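Local coordinates for protein prefoldin beta subunit 1 (Thermococcus sp., PDB 2ZQM) that acts as a molecular chaperone that stabilizes a range of proteins, apparently in an ATP-independent, HSP70-like role in archaeal de novo protein folding, at residues Y56-G60 against T61-K65. Residues are numbered along the deposited sequence; the frame is centred on the assembly and turned at random.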
loop_
_atom_site.group_PDB
_atom_site.type_symbol
_atom_site.label_atom_id
_atom_site.label_comp_id
_atom_site.label_asym_id
_atom_site.label_seq_id
_atom_site.Cartn_x
_atom_site.Cartn_y
_atom_site.Cartn_z
ATOM N N TYR A 56 13.956 12.515 -21.735
ATOM C CA TYR A 56 14.783 12.199 -20.563
ATOM C C TYR A 56 14.174 10.951 -19.936
ATOM O O TYR A 56 12.988 10.691 -20.090
ATOM C CB TYR A 56 14.742 13.326 -19.515
ATOM C CG TYR A 56 15.413 14.608 -19.948
ATOM C CD1 TYR A 56 16.737 14.878 -19.608
ATOM C CD2 TYR A 56 14.735 15.531 -20.745
ATOM C CE1 TYR A 56 17.373 16.043 -20.056
ATOM C CE2 TYR A 56 15.357 16.689 -21.198
ATOM C CZ TYR A 56 16.676 16.936 -20.853
ATOM O OH TYR A 56 17.286 18.082 -21.319
ATOM N N LYS A 57 14.975 10.178 -19.221
ATOM C CA LYS A 57 14.443 8.993 -18.572
ATOM C C LYS A 57 14.867 9.017 -17.114
ATOM O O LYS A 57 15.854 9.656 -16.760
ATOM C CB LYS A 57 14.953 7.709 -19.244
ATOM C CG LYS A 57 16.464 7.532 -19.221
ATOM C CD LYS A 57 16.873 6.149 -19.740
ATOM C CE LYS A 57 16.364 5.036 -18.821
ATOM N NZ LYS A 57 16.847 3.662 -19.221
ATOM N N THR A 58 14.117 8.325 -16.267
ATOM C CA THR A 58 14.452 8.289 -14.856
ATOM C C THR A 58 15.225 7.015 -14.554
ATOM O O THR A 58 14.937 5.952 -15.110
ATOM C CB THR A 58 13.185 8.336 -13.968
ATOM O OG1 THR A 58 12.300 7.278 -14.345
ATOM C CG2 THR A 58 12.462 9.664 -14.127
ATOM N N VAL A 59 16.237 7.141 -13.701
ATOM C CA VAL A 59 17.049 6.001 -13.280
ATOM C C VAL A 59 17.035 6.141 -11.768
ATOM O O VAL A 59 17.860 6.851 -11.184
ATOM C CB VAL A 59 18.491 6.102 -13.803
ATOM C CG1 VAL A 59 19.305 4.901 -13.303
ATOM C CG2 VAL A 59 18.489 6.152 -15.337
ATOM N N GLY A 60 16.072 5.490 -11.137
ATOM C CA GLY A 60 15.945 5.622 -9.700
ATOM C C GLY A 60 15.503 7.050 -9.433
ATOM O O GLY A 60 14.510 7.520 -9.986
ATOM N N THR A 61 16.252 7.760 -8.602
ATOM C CA THR A 61 15.914 9.140 -8.286
ATOM C C THR A 61 16.630 10.095 -9.240
ATOM O O THR A 61 16.551 11.306 -9.080
ATOM C CB THR A 61 16.333 9.501 -6.845
ATOM O OG1 THR A 61 17.761 9.439 -6.733
ATOM C CG2 THR A 61 15.722 8.536 -5.862
ATOM N N LEU A 62 17.333 9.553 -10.228
ATOM C CA LEU A 62 18.065 10.396 -11.168
ATOM C C LEU A 62 17.339 10.557 -12.501
ATOM O O LEU A 62 16.466 9.767 -12.853
ATOM C CB LEU A 62 19.458 9.815 -11.405
ATOM C CG LEU A 62 20.191 9.619 -10.075
ATOM C CD1 LEU A 62 21.334 8.647 -10.238
ATOM C CD2 LEU A 62 20.681 10.952 -9.576
ATOM N N ILE A 63 17.713 11.593 -13.235
ATOM C CA ILE A 63 17.113 11.869 -14.529
ATOM C C ILE A 63 18.235 12.113 -15.516
ATOM O O ILE A 63 19.081 12.969 -15.294
ATOM C CB ILE A 63 16.202 13.112 -14.450
ATOM C CG1 ILE A 63 15.008 12.798 -13.536
ATOM C CG2 ILE A 63 15.762 13.547 -15.871
ATOM C CD1 ILE A 63 14.212 14.012 -13.083
ATOM N N VAL A 64 18.272 11.330 -16.590
ATOM C CA VAL A 64 19.309 11.511 -17.604
ATOM C C VAL A 64 18.695 11.646 -18.992
ATOM O O VAL A 64 17.553 11.245 -19.233
ATOM C CB VAL A 64 20.311 10.344 -17.606
ATOM C CG1 VAL A 64 21.015 10.281 -16.258
ATOM C CG2 VAL A 64 19.597 9.046 -17.900
ATOM N N LYS A 65 19.449 12.225 -19.908
ATOM C CA LYS A 65 18.918 12.415 -21.237
ATOM C C LYS A 65 18.964 11.095 -22.006
ATOM O O LYS A 65 19.857 10.278 -21.805
ATOM C CB LYS A 65 19.721 13.494 -21.968
ATOM C CG LYS A 65 18.969 14.141 -23.134
ATOM C CD LYS A 65 19.855 15.083 -23.938
ATOM C CE LYS A 65 20.398 16.220 -23.092
ATOM N NZ LYS A 65 19.338 17.160 -22.636
#
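Lys57 and Val64 form one hydrogen-bonded pair of a beta hairpin closed by a two-residue type II' turn, Gly60-Thr61, and Val59 with Leu62 the other. In the first, Lys57 N reaches Val64 O at 2.8 Å and Val64 N returns to Lys57 O, both nearly straight; in the second, Val59 N meets Leu62 O at 2.8 Å and Leu62 N meets Val59 O. Gly60 sits at phi 68°, psi -125°, a region that residues with a CB seldom enter, so glycine suits the first corner of the turn.

Apolar contacts follow the alternation of the strands. On one face Val59 CG2 touches Val64 CG2 at 4.0 Å, while the aliphatic start of Lys57 lies beside Val64, CG to CG2 3.7 Å; its amino end leaves for salt bridges with Glu74 and with Glu45 of a second subunit. On the opposite face Thr58 CG2 approaches Ile63 CG1, and Thr58 OG1 bonds to Thr61 O of a third subunit.

At the open end a first torsion of -158° turns CG of Lys65 away from its own nitrogen and lays it over one face of the Tyr56 ring, near the rim. Bends at chi3 and chi4 then curl NZ back to 2.6 Å from Tyr56 OH. Replacing Tyr56 by an alanine would probably strip the Lys65 chain of the ring it lies against and leave its amino end freer to swing.

Backbone bonds thus fix the register, beta-branched Thr58, Val59, Ile63 and Val64 suit the extended strands, and the hairpin linking helices 6-47 and 68-111 pairs through both strands with other subunits, continuing the sheet.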